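Local coordinates for GH18329p (Drosophila melanogaster, PDB 5YGB), which binds the N-terminal tail of piwi through its Tudor domain and probably recruits Piwi proteins to the piRNA biogenesis machinery that keeps transposons repressed, at residues A[30-34]-A[96-100]; A[125-129]-A[167-172]; A[160-166]-A[191-197]. The protein carries 1 engineered substitution. All blocks are in the same frame, centred on the assembly; numbering follows the deposited sequence. Where two conformers were deposited one is given.

Contact 1 (A[30-34]-A[96-100]); sequences LASMV and VDYGD. Engineered in segment 30-34: A31 (natural residue Asp).
L30 reaches from helix 25-41 into the angle between D97 and Y98 and touches both with different branches of its fork. With CG anti to the backbone N (chi1 177°), the fork is carried outward from the helix. CD1 runs alongside the acid and packs on D97 CB at 3.7 Å, while L30 CD2 comes within 4.1 Å of Y98 CZ, approaching the ring obliquely. The side chains of L30 and D97 point opposite ways and overlap flank to flank, the leucine CD1 against both the methylene and the carboxyl carbon of the acid. Y98 reaches across toward the helix, and its hydroxyl end meets V34 one turn on: V34 CG2 stands at the ring edge, 3.6 Å from Y98 OH. On the other flank M33 bends at its thioether so that M33 CE arrives head-on at D97 OD2, 3.3 Å away. The polar partners of D97 lie outside the two segments: D97 OD1 is gripped by a salt bridge from R73 and a hydrogen bond from the backbone N of Q122, which pin the buried acid in place beside the helix. Y98 has a further aromatic neighbour in Y72, the two planes nearly perpendicular. The segment reads VDYGD, a sequence characteristic of Tudor domains, and its packing against helix 25-41 is typical of the extended Tudor fold, in which a long helix links the Tudor core to a staphylococcal-nuclease-like domain.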
ATOM      1  N   LEU A  30       6.245  -9.967   8.517  1.00 11.31           N
ATOM      2  CA  LEU A  30       5.658  -9.836   7.182  1.00 11.73           C
ATOM      3  C   LEU A  30       6.471 -10.602   6.138  1.00 12.23           C
ATOM      4  O   LEU A  30       5.897 -11.333   5.325  1.00 12.16           O
ATOM      5  CB  LEU A  30       5.535  -8.366   6.769  1.00 11.60           C
ATOM      6  CG  LEU A  30       5.001  -8.141   5.349  1.00 10.54           C
ATOM      7  CD1 LEU A  30       3.617  -8.743   5.151  1.00 11.73           C
ATOM      8  CD2 LEU A  30       4.992  -6.646   5.042  1.00 13.10           C
ATOM      9  N   ALA A  31       7.795 -10.453   6.148  1.00 11.93           N
ATOM     10  CA  ALA A  31       8.629 -11.153   5.175  1.00 12.16           C
ATOM     11  C   ALA A  31       8.487 -12.663   5.318  1.00 13.10           C
ATOM     12  O   ALA A  31       8.395 -13.390   4.314  1.00 13.19           O
ATOM     13  CB  ALA A  31      10.083 -10.733   5.331  1.00 12.71           C
ATOM     14  N   SER A  32       8.423 -13.138   6.556  1.00 12.99           N
ATOM     15  CA  SER A  32       8.211 -14.555   6.815  1.00 14.56           C
ATOM     16  C   SER A  32       6.855 -15.022   6.301  1.00 14.20           C
ATOM     17  O   SER A  32       6.737 -16.110   5.727  1.00 16.01           O
ATOM     18  CB  SER A  32       8.338 -14.847   8.305  1.00 15.91           C
ATOM     19  OG  SER A  32       9.660 -14.585   8.750  1.00 22.74           O
ATOM     20  N   MET A  33       5.831 -14.197   6.486  1.00 13.93           N
ATOM     21  CA  MET A  33       4.488 -14.548   6.048  1.00 15.03           C
ATOM     22  C   MET A  33       4.380 -14.578   4.532  1.00 13.32           C
ATOM     23  O   MET A  33       3.725 -15.462   3.968  1.00 13.04           O
ATOM     24  CB  MET A  33       3.477 -13.565   6.627  1.00 14.35           C
ATOM     25  CG  MET A  33       2.028 -13.945   6.298  1.00 13.57           C
ATOM     26  SD  MET A  33       0.832 -12.696   6.807  1.00 16.70           S
ATOM     27  CE  MET A  33       1.267 -11.383   5.700  1.00 18.58           C
ATOM     28  N   VAL A  34       5.005 -13.616   3.857  1.00 12.22           N
ATOM     29  CA  VAL A  34       4.978 -13.642   2.399  1.00 13.68           C
ATOM     30  C   VAL A  34       5.641 -14.927   1.895  1.00 13.56           C
ATOM     31  O   VAL A  34       5.108 -15.604   1.019  1.00 15.00           O
ATOM     32  CB  VAL A  34       5.657 -12.404   1.780  1.00 14.86           C
ATOM     33  CG1 VAL A  34       5.688 -12.524   0.269  1.00 18.32           C
ATOM     34  CG2 VAL A  34       4.905 -11.148   2.183  1.00 14.08           C
ATOM     35  N   VAL A  96      -3.298  -5.316   1.556  1.00  9.27           N
ATOM     36  CA  VAL A  96      -3.362  -4.687   2.866  1.00 10.51           C
ATOM     37  C   VAL A  96      -1.996  -4.506   3.533  1.00  9.58           C
ATOM     38  O   VAL A  96      -1.854  -3.656   4.407  1.00 10.09           O
ATOM     39  CB  VAL A  96      -4.300  -5.486   3.830  1.00  9.32           C
ATOM     40  CG1 VAL A  96      -5.715  -5.552   3.276  1.00 11.48           C
ATOM     41  CG2 VAL A  96      -3.767  -6.889   4.099  1.00 10.68           C
ATOM     42  N   ASP A  97      -0.993  -5.286   3.144  1.00  9.66           N
ATOM     43  CA  ASP A  97       0.316  -5.161   3.767  1.00  8.82           C
ATOM     44  C   ASP A  97       1.243  -4.219   3.009  1.00  9.99           C
ATOM     45  O   ASP A  97       2.288  -3.858   3.545  1.00 10.55           O
ATOM     46  CB  ASP A  97       0.964  -6.538   3.920  1.00  9.03           C
ATOM     47  CG  ASP A  97       0.208  -7.399   4.888  1.00  9.69           C
ATOM     48  OD1 ASP A  97      -0.164  -6.880   5.971  1.00  9.63           O
ATOM     49  OD2 ASP A  97      -0.035  -8.582   4.574  1.00  9.82           O
ATOM     50  N   TYR A  98       0.869  -3.805   1.793  1.00 10.21           N
ATOM     51  CA  TYR A  98       1.772  -3.003   0.946  1.00  9.78           C
ATOM     52  C   TYR A  98       1.172  -1.694   0.456  1.00 11.88           C
ATOM     53  O   TYR A  98       1.883  -0.690   0.335  1.00 11.83           O
ATOM     54  CB  TYR A  98       2.228  -3.840  -0.254  1.00 11.98           C
ATOM     55  CG  TYR A  98       3.204  -4.913   0.143  1.00 11.70           C
ATOM     56  CD1 TYR A  98       2.770  -6.127   0.683  1.00 12.71           C
ATOM     57  CD2 TYR A  98       4.567  -4.707   0.025  1.00 12.23           C
ATOM     58  CE1 TYR A  98       3.673  -7.095   1.074  1.00 14.49           C
ATOM     59  CE2 TYR A  98       5.466  -5.666   0.399  1.00 14.03           C
ATOM     60  CZ  TYR A  98       5.025  -6.853   0.928  1.00 13.26           C
ATOM     61  OH  TYR A  98       5.950  -7.799   1.302  1.00 16.75           O
ATOM     62  N   GLY A  99      -0.126  -1.678   0.165  1.00 10.99           N
ATOM     63  CA  GLY A  99      -0.789  -0.451  -0.255  1.00 11.26           C
ATOM     64  C   GLY A  99      -1.223  -0.414  -1.710  1.00 11.32           C
ATOM     65  O   GLY A  99      -2.055   0.418  -2.084  1.00 13.50           O
ATOM     66  N   ASP A 100      -0.681  -1.310  -2.525  1.00 12.49           N
ATOM     67  CA  ASP A 100      -1.058  -1.386  -3.933  1.00 13.93           C
ATOM     68  C   ASP A 100      -2.509  -1.816  -4.128  1.00 15.41           C
ATOM     69  O   ASP A 100      -3.071  -2.546  -3.313  1.00 14.97           O
ATOM     70  CB  ASP A 100      -0.163  -2.383  -4.670  1.00 17.82           C
ATOM     71  CG  ASP A 100       1.310  -2.101  -4.482  1.00 20.34           C
ATOM     72  OD1 ASP A 100       1.892  -1.383  -5.322  1.00 31.64           O
ATOM     73  OD2 ASP A 100       1.885  -2.604  -3.498  1.00 26.45           O
TER

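Contact 2 (A[125-129]-A[167-172]); sequences ECFLA and VTYKER
The end of the K170 side chain lies over one face of the F127 ring. K170 CE sits 3.4 Å from the centroid of F127, only 5° off the ring normal, and K170 NZ follows at 4.3 Å from the same centroid, a cation-pi contact made over the face. A bend in the lysine chain about its CG-CD bond and the next lets it do this, while the nearer methylene K170 CG touches F127 CE1 at 3.5 Å. T168 crosses the phenylalanine at about a right angle and brings its methyl, T168 CG2, to 3.7 Å from F127 CZ. Both strands belong to the five-stranded mixed sheet of the staphylococcal-nuclease-like half of the extended Tudor domain; strand 188-195 runs between them, so they meet through side chains across it at 113°. V167 and T168 both face G191 of that middle strand, a classic beta bulge. At the bulge, V167 CG2 rests on A129 CB at 3.6 Å. At the opposite end E125 and R172 form a salt bridge. The bond from R172 NH2 to E125 OE1 is 3.2 Å long and nearly straight at 170°; it lies in the guanidinium plane but arrives from above the carboxylate, the two planes being steeply inclined to each other. A water takes part as well, donating to E125 OE2 and accepting a weak bond from R172 NE, while R172 NH1 is hydrogen-bonded to T187.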
ATOM      1  N   GLU A 125      -1.646   4.211   4.990  1.00 11.82           N
ATOM      2  CA  GLU A 125      -1.719   5.303   4.031  1.00 11.77           C
ATOM      3  C   GLU A 125      -1.411   6.632   4.721  1.00 13.78           C
ATOM      4  O   GLU A 125      -1.952   6.920   5.788  1.00 16.69           O
ATOM      5  CB  GLU A 125      -3.101   5.361   3.362  1.00 12.30           C
ATOM      6  CG  GLU A 125      -3.128   6.226   2.125  1.00 14.09           C
ATOM      7  CD  GLU A 125      -4.523   6.469   1.595  1.00 18.21           C
ATOM      8  OE1 GLU A 125      -5.431   5.663   1.900  1.00 20.12           O
ATOM      9  OE2 GLU A 125      -4.707   7.469   0.874  1.00 20.62           O
ATOM     10  N   CYS A 126      -0.543   7.428   4.101  1.00 11.43           N
ATOM     11  CA  CYS A 126      -0.081   8.706   4.647  1.00 12.13           C
ATOM     12  C   CYS A 126      -0.041   9.745   3.555  1.00 11.82           C
ATOM     13  O   CYS A 126      -0.111   9.426   2.368  1.00 11.84           O
ATOM     14  CB  CYS A 126       1.332   8.599   5.226  1.00 13.70           C
ATOM     15  SG  CYS A 126       1.594   7.420   6.550  1.00 19.55           S
ATOM     16  N   PHE A 127       0.113  10.999   3.968  1.00 12.29           N
ATOM     17  CA  PHE A 127       0.547  12.052   3.058  1.00 11.85           C
ATOM     18  C   PHE A 127       1.797  12.728   3.615  1.00 11.74           C
ATOM     19  O   PHE A 127       2.081  12.636   4.811  1.00 13.02           O
ATOM     20  CB  PHE A 127      -0.594  13.069   2.801  1.00 13.71           C
ATOM     21  CG  PHE A 127      -0.952  13.949   3.986  1.00 13.93           C
ATOM     22  CD1 PHE A 127      -1.821  13.495   4.969  1.00 16.36           C
ATOM     23  CD2 PHE A 127      -0.474  15.247   4.074  1.00 13.66           C
ATOM     24  CE1 PHE A 127      -2.181  14.305   6.036  1.00 16.71           C
ATOM     25  CE2 PHE A 127      -0.833  16.059   5.141  1.00 15.04           C
ATOM     26  CZ  PHE A 127      -1.689  15.583   6.119  1.00 16.78           C
ATOM     27  N   LEU A 128       2.558  13.367   2.736  1.00 11.62           N
ATOM     28  CA  LEU A 128       3.741  14.101   3.162  1.00 13.69           C
ATOM     29  C   LEU A 128       3.297  15.459   3.670  1.00 12.56           C
ATOM     30  O   LEU A 128       2.709  16.231   2.924  1.00 14.76           O
ATOM     31  CB  LEU A 128       4.745  14.258   2.014  1.00 12.74           C
ATOM     32  CG  LEU A 128       6.139  14.769   2.383  1.00 13.75           C
ATOM     33  CD1 LEU A 128       6.851  13.731   3.251  1.00 15.31           C
ATOM     34  CD2 LEU A 128       6.938  15.078   1.118  1.00 16.40           C
ATOM     35  N   ALA A 129       3.549  15.743   4.944  1.00 13.68           N
ATOM     36  CA  ALA A 129       3.112  17.009   5.533  1.00 14.09           C
ATOM     37  C   ALA A 129       3.823  18.223   4.936  1.00 14.68           C
ATOM     38  O   ALA A 129       4.964  18.140   4.480  1.00 16.02           O
ATOM     39  CB  ALA A 129       3.316  16.976   7.036  1.00 17.23           C
ATOM     40  N   VAL A 167       3.047  14.308  12.217  1.00 14.22           N
ATOM     41  CA  VAL A 167       2.999  15.680  12.727  1.00 16.29           C
ATOM     42  C   VAL A 167       1.644  16.347  12.536  1.00 16.03           C
ATOM     43  O   VAL A 167       1.424  17.447  13.049  1.00 19.43           O
ATOM     44  CB  VAL A 167       4.078  16.573  12.071  1.00 15.25           C
ATOM     45  CG1 VAL A 167       5.475  16.047  12.395  1.00 19.18           C
ATOM     46  CG2 VAL A 167       3.855  16.684  10.562  1.00 19.43           C
ATOM     47  N   THR A 168       0.738  15.693  11.812  1.00 17.50           N
ATOM     48  CA  THR A 168      -0.597  16.249  11.585  1.00 17.25           C
ATOM     49  C   THR A 168      -1.517  15.154  11.050  1.00 16.83           C
ATOM     50  O   THR A 168      -1.063  14.055  10.750  1.00 15.27           O
ATOM     51  CB  THR A 168      -0.558  17.444  10.592  1.00 18.05           C
ATOM     52  OG1 THR A 168      -1.823  18.129  10.590  1.00 20.42           O
ATOM     53  CG2 THR A 168      -0.233  16.962   9.183  1.00 18.26           C
ATOM     54  N   TYR A 169      -2.806  15.470  10.949  1.00 17.84           N
ATOM     55  CA  TYR A 169      -3.827  14.598  10.362  1.00 17.66           C
ATOM     56  C   TYR A 169      -4.727  15.403   9.445  1.00 19.73           C
ATOM     57  O   TYR A 169      -4.957  16.592   9.691  1.00 21.77           O
ATOM     58  CB  TYR A 169      -4.714  13.932  11.427  1.00 18.43           C
ATOM     59  CG  TYR A 169      -4.031  12.885  12.262  1.00 17.37           C
ATOM     60  CD1 TYR A 169      -3.922  11.575  11.816  1.00 18.13           C
ATOM     61  CD2 TYR A 169      -3.500  13.208  13.502  1.00 18.14           C
ATOM     62  CE1 TYR A 169      -3.284  10.611  12.581  1.00 16.22           C
ATOM     63  CE2 TYR A 169      -2.863  12.259  14.268  1.00 18.48           C
ATOM     64  CZ  TYR A 169      -2.761  10.968  13.809  1.00 17.01           C
ATOM     65  OH  TYR A 169      -2.125  10.040  14.583  1.00 21.58           O
ATOM     66  N   LYS A 170      -5.258  14.760   8.410  1.00 16.18           N
ATOM     67  CA  LYS A 170      -6.245  15.404   7.556  1.00 17.52           C
ATOM     68  C   LYS A 170      -7.418  14.465   7.360  1.00 20.73           C
ATOM     69  O   LYS A 170      -7.256  13.251   7.279  1.00 22.01           O
ATOM     70  CB  LYS A 170      -5.646  15.819   6.205  1.00 28.24           C
ATOM     71  CG  LYS A 170      -5.591  14.723   5.156  1.00 33.65           C
ATOM     72  CD  LYS A 170      -5.498  15.293   3.743  1.00 36.35           C
ATOM     73  CE  LYS A 170      -4.154  15.956   3.492  1.00 28.92           C
ATOM     74  NZ  LYS A 170      -3.931  16.288   2.048  1.00 24.52           N
ATOM     75  N   GLU A 171      -8.611  15.036   7.327  1.00 20.12           N
ATOM     76  CA  GLU A 171      -9.808  14.267   7.071  1.00 25.31           C
ATOM     77  C   GLU A 171      -9.741  13.713   5.662  1.00 29.40           C
ATOM     78  O   GLU A 171      -9.416  14.436   4.722  1.00 32.80           O
ATOM     79  CB  GLU A 171     -11.050  15.141   7.247  1.00 33.07           C
ATOM     80  CG  GLU A 171     -12.256  14.402   7.767  1.00 44.04           C
ATOM     81  CD  GLU A 171     -13.496  15.263   7.773  1.00 52.90           C
ATOM     82  OE1 GLU A 171     -13.502  16.308   7.086  1.00 54.33           O
ATOM     83  OE2 GLU A 171     -14.458  14.904   8.480  1.00 60.39           O
ATOM     84  N   ARG A 172     -10.025  12.425   5.516  1.00 30.30           N
ATOM     85  CA  ARG A 172     -10.084  11.829   4.195  1.00 30.04           C
ATOM     86  C   ARG A 172     -11.197  12.468   3.381  1.00 36.04           C
ATOM     87  O   ARG A 172     -12.312  12.636   3.872  1.00 33.59           O
ATOM     88  CB  ARG A 172     -10.302  10.321   4.285  1.00 30.73           C
ATOM     89  CG  ARG A 172      -9.018   9.524   4.345  1.00 26.55           C
ATOM     90  CD  ARG A 172      -9.281   8.044   4.123  1.00 28.05           C
ATOM     91  NE  ARG A 172      -8.041   7.274   4.058  1.00 27.73           N
ATOM     92  CZ  ARG A 172      -7.422   6.756   5.114  1.00 27.22           C
ATOM     93  NH1 ARG A 172      -7.917   6.927   6.330  1.00 27.66           N
ATOM     94  NH2 ARG A 172      -6.302   6.067   4.953  1.00 27.19           N
TER
HETATM   95  O   HOH W   1      -7.270   8.515   1.422  1.00 32.10           O

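Contact 3 (A[160-166]-A[191-197]); sequences RKLIARV and GVELFDP
I163 and F195 face each other as a hydrogen-bonded antiparallel pair, with I163 N to F195 O at 2.8 Å and a matching bond from F195 N to I163 O. R165 and E193 repeat the pattern two residues on. The tight face carries A164, V166, V192 and L194. L194 CD2 meets A164 CB at 3.6 Å, V166 CG2 lies 3.9 Å from V192 CG1, and F18 and F150 close in from the surrounding fold. L162 adds its CD2 methyl against D196 CB at 3.7 Å. The other face is more open. Here, with CG of F195 between the backbone N and the carbonyl carbon (chi1 70°), the ring folds back beside I163 and lays one face on I163 CB, off-centre and in one of two deposited isoleucine conformers. The charged ends of R165 and E193 do not meet; they are joined through a water that R165 NH1 reaches only weakly. Past the last bridge, D196 gathers several polar partners. Its OD1 accepts from the backbone N of A198 and from a water that also donates to K161 O, while D196 OD2 takes a bent, weak bond from R160 NH1 at 3.3 Å, part of a salt bridge. R160 has its stronger partner in E155. An alanine at D196 is likely to leave the A198 amide without its side-chain acceptor, the water with K161 O alone here, and R160 NH1 without this carboxylate. Backbone bonds and apolar packing thus hold the strands together, whereas the charged groups act on the exposed face and at the strand end, partly through water.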
ATOM      1  N   ARG A 160      14.269   0.638   1.593  1.00 14.73           N
ATOM      2  CA  ARG A 160      15.091   1.746   2.065  1.00 15.85           C
ATOM      3  C   ARG A 160      14.557   2.304   3.377  1.00 15.29           C
ATOM      4  O   ARG A 160      13.446   2.849   3.427  1.00 16.38           O
ATOM      5  CB  ARG A 160      15.155   2.863   1.024  1.00 16.30           C
ATOM      6  CG  ARG A 160      15.900   4.100   1.540  1.00 18.02           C
ATOM      7  CD  ARG A 160      16.230   5.077   0.431  1.00 27.29           C
ATOM      8  NE  ARG A 160      17.230   4.512  -0.468  1.00 31.12           N
ATOM      9  CZ  ARG A 160      18.535   4.493  -0.218  1.00 43.82           C
ATOM     10  NH1 ARG A 160      19.009   5.023   0.903  1.00 40.86           N
ATOM     11  NH2 ARG A 160      19.370   3.946  -1.092  1.00 36.85           N
ATOM     12  N   LYS A 161      15.339   2.189   4.445  1.00 13.41           N
ATOM     13  CA  LYS A 161      14.904   2.733   5.720  1.00 14.42           C
ATOM     14  C   LYS A 161      14.786   4.251   5.697  1.00 14.05           C
ATOM     15  O   LYS A 161      15.699   4.960   5.261  1.00 15.02           O
ATOM     16  CB  LYS A 161      15.850   2.322   6.846  1.00 16.60           C
ATOM     17  CG  LYS A 161      15.589   3.105   8.123  1.00 19.27           C
ATOM     18  CD  LYS A 161      16.249   2.479   9.331  1.00 28.09           C
ATOM     19  CE  LYS A 161      17.740   2.512   9.207  1.00 24.90           C
ATOM     20  NZ  LYS A 161      18.358   1.853  10.393  1.00 27.53           N
ATOM     21  N   LEU A 162      13.644   4.739   6.169  1.00 12.64           N
ATOM     22  CA  LEU A 162      13.410   6.156   6.402  1.00 13.32           C
ATOM     23  C   LEU A 162      12.975   6.340   7.846  1.00 13.81           C
ATOM     24  O   LEU A 162      12.492   5.395   8.475  1.00 13.33           O
ATOM     25  CB  LEU A 162      12.326   6.709   5.464  1.00 13.59           C
ATOM     26  CG  LEU A 162      12.594   6.597   3.971  1.00 11.98           C
ATOM     27  CD1 LEU A 162      11.389   7.124   3.201  1.00 15.36           C
ATOM     28  CD2 LEU A 162      13.844   7.363   3.576  1.00 13.05           C
ATOM     29  N   ILE A 163      13.135   7.550   8.367  1.00 13.62           N
ATOM     30  CA  ILE A 163      12.604   7.913   9.677  0.60 12.53           C
ATOM     31  C   ILE A 163      11.376   8.781   9.465  1.00 13.70           C
ATOM     32  O   ILE A 163      11.463   9.842   8.841  1.00 14.58           O
ATOM     33  CB  ILE A 163      13.623   8.681  10.540  0.60 12.76           C
ATOM     34  CG1 ILE A 163      14.919   7.886  10.690  0.60 12.17           C
ATOM     35  CG2 ILE A 163      13.020   9.014  11.901  0.60 15.33           C
ATOM     36  CD1 ILE A 163      14.722   6.488  11.258  0.60 16.91           C
ATOM     37  N   ALA A 164      10.233   8.319   9.966  1.00 13.47           N
ATOM     38  CA  ALA A 164       8.970   9.029   9.818  1.00 13.28           C
ATOM     39  C   ALA A 164       8.499   9.577  11.150  1.00 14.61           C
ATOM     40  O   ALA A 164       8.758   8.988  12.201  1.00 15.24           O
ATOM     41  CB  ALA A 164       7.907   8.112   9.233  1.00 13.91           C
ATOM     42  N   ARG A 165       7.806  10.706  11.112  1.00 13.70           N
ATOM     43  CA  ARG A 165       7.152  11.217  12.307  1.00 14.14           C
ATOM     44  C   ARG A 165       5.788  11.781  11.927  1.00 13.76           C
ATOM     45  O   ARG A 165       5.665  12.569  10.991  1.00 14.55           O
ATOM     46  CB  ARG A 165       8.003  12.281  12.991  1.00 18.62           C
ATOM     47  CG  ARG A 165       7.372  12.805  14.272  1.00 25.16           C
ATOM     48  CD  ARG A 165       8.154  13.975  14.861  1.00 33.44           C
ATOM     49  NE  ARG A 165       9.428  13.561  15.440  1.00 53.56           N
ATOM     50  CZ  ARG A 165      10.241  14.375  16.106  1.00 61.54           C
ATOM     51  NH1 ARG A 165       9.910  15.649  16.277  1.00 67.22           N
ATOM     52  NH2 ARG A 165      11.383  13.917  16.604  1.00 54.68           N
ATOM     53  N   VAL A 166       4.756  11.365  12.649  1.00 15.07           N
ATOM     54  CA  VAL A 166       3.426  11.909  12.407  1.00 15.13           C
ATOM     55  C   VAL A 166       3.347  13.296  13.027  1.00 16.15           C
ATOM     56  O   VAL A 166       3.583  13.451  14.229  1.00 19.48           O
ATOM     57  CB  VAL A 166       2.333  11.001  12.990  1.00 16.80           C
ATOM     58  CG1 VAL A 166       0.960  11.640  12.828  1.00 16.57           C
ATOM     59  CG2 VAL A 166       2.367   9.632  12.320  1.00 16.59           C
ATOM     60  N   GLY A 191      -0.353  12.738   8.433  1.00 12.62           N
ATOM     61  CA  GLY A 191       0.605  13.536   7.689  1.00 13.88           C
ATOM     62  C   GLY A 191       1.950  13.392   8.356  1.00 14.50           C
ATOM     63  O   GLY A 191       2.080  13.634   9.560  1.00 14.61           O
ATOM     64  N   VAL A 192       2.949  12.989   7.583  1.00 12.75           N
ATOM     65  CA  VAL A 192       4.249  12.663   8.147  1.00 14.26           C
ATOM     66  C   VAL A 192       5.373  13.521   7.599  1.00 14.19           C
ATOM     67  O   VAL A 192       5.301  14.040   6.481  1.00 14.88           O
ATOM     68  CB  VAL A 192       4.627  11.171   7.907  1.00 13.49           C
ATOM     69  CG1 VAL A 192       3.660  10.256   8.641  1.00 16.03           C
ATOM     70  CG2 VAL A 192       4.689  10.830   6.406  1.00 13.36           C
ATOM     71  N   GLU A 193       6.403  13.658   8.425  1.00 12.98           N
ATOM     72  CA  GLU A 193       7.728  14.074   7.987  1.00 14.04           C
ATOM     73  C   GLU A 193       8.526  12.817   7.666  1.00 15.11           C
ATOM     74  O   GLU A 193       8.384  11.805   8.345  1.00 16.54           O
ATOM     75  CB  GLU A 193       8.445  14.865   9.076  1.00 17.70           C
ATOM     76  CG  GLU A 193       7.796  16.176   9.415  1.00 23.14           C
ATOM     77  CD  GLU A 193       8.676  17.051  10.288  1.00 29.56           C
ATOM     78  OE1 GLU A 193       9.681  16.541  10.836  1.00 27.11           O
ATOM     79  OE2 GLU A 193       8.359  18.253  10.417  1.00 35.90           O
ATOM     80  N   LEU A 194       9.368  12.873   6.651  1.00 14.70           N
ATOM     81  CA  LEU A 194      10.205  11.742   6.294  1.00 14.77           C
ATOM     82  C   LEU A 194      11.615  12.210   6.119  1.00 14.27           C
ATOM     83  O   LEU A 194      11.853  13.236   5.486  1.00 16.05           O
ATOM     84  CB  LEU A 194       9.769  11.087   4.987  1.00 16.97           C
ATOM     85  CG  LEU A 194       8.447  10.353   4.856  1.00 16.32           C
ATOM     86  CD1 LEU A 194       8.282   9.882   3.427  1.00 16.56           C
ATOM     87  CD2 LEU A 194       8.419   9.183   5.830  1.00 15.90           C
ATOM     88  N   PHE A 195      12.570  11.461   6.642  1.00 14.23           N
ATOM     89  CA  PHE A 195      13.918  11.714   6.186  1.00 17.36           C
ATOM     90  C   PHE A 195      14.731  10.449   6.109  1.00 16.73           C
ATOM     91  O   PHE A 195      14.435   9.440   6.746  1.00 14.26           O
ATOM     92  CB  PHE A 195      14.605  12.761   7.050  1.00 24.68           C
ATOM     93  CG  PHE A 195      14.935  12.312   8.425  1.00 21.63           C
ATOM     94  CD1 PHE A 195      16.156  11.708   8.696  1.00 27.51           C
ATOM     95  CD2 PHE A 195      14.058  12.549   9.474  1.00 27.63           C
ATOM     96  CE1 PHE A 195      16.471  11.314   9.982  1.00 36.52           C
ATOM     97  CE2 PHE A 195      14.372  12.162  10.761  1.00 26.38           C
ATOM     98  CZ  PHE A 195      15.580  11.548  11.017  1.00 34.37           C
ATOM     99  N   ASP A 196      15.752  10.518   5.273  1.00 15.86           N
ATOM    100  CA  ASP A 196      16.620   9.400   4.992  1.00 14.18           C
ATOM    101  C   ASP A 196      17.866   9.534   5.864  1.00 15.78           C
ATOM    102  O   ASP A 196      18.659  10.447   5.674  1.00 17.52           O
ATOM    103  CB  ASP A 196      16.973   9.387   3.503  1.00 15.47           C
ATOM    104  CG  ASP A 196      17.792   8.194   3.102  1.00 14.60           C
ATOM    105  OD1 ASP A 196      18.335   7.491   3.987  1.00 15.66           O
ATOM    106  OD2 ASP A 196      17.912   7.962   1.880  1.00 20.15           O
ATOM    107  N   PRO A 197      18.049   8.624   6.829  1.00 16.68           N
ATOM    108  CA  PRO A 197      19.193   8.736   7.750  1.00 18.91           C
ATOM    109  C   PRO A 197      20.545   8.418   7.126  1.00 29.19           C
ATOM    110  O   PRO A 197      21.576   8.690   7.742  1.00 23.04           O
ATOM    111  CB  PRO A 197      18.855   7.719   8.837  1.00 17.62           C
ATOM    112  CG  PRO A 197      18.009   6.701   8.145  1.00 17.05           C
ATOM    113  CD  PRO A 197      17.176   7.485   7.160  1.00 16.45           C
TER
HETATM  114  O   HOH W   2      18.203   4.836   4.485  1.00 19.57           O
HETATM  115  O   HOH W   3       8.925  17.220  13.795  1.00 49.51           O

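How the contacts relate
The three contacts follow the two lobes of the extended Tudor domain. Contact 1, first along the chain, joins helix 25-41 to a loop of the Tudor core; its centre lies about 22 Å from that of contact 2 and about 19 Å from that of contact 3, with no touch to either. Contacts 2 and 3 are about 13 Å apart between centres, alternate along the chain and share strand 162-171. Strand 188-195 stitches them together: T168 O meets G191 N at 2.8 Å, and A129 N meets V192 O at 2.9 Å. The nuclease-like lobe is thus built from N-terminal and C-terminal strands, with the Tudor core inserted between.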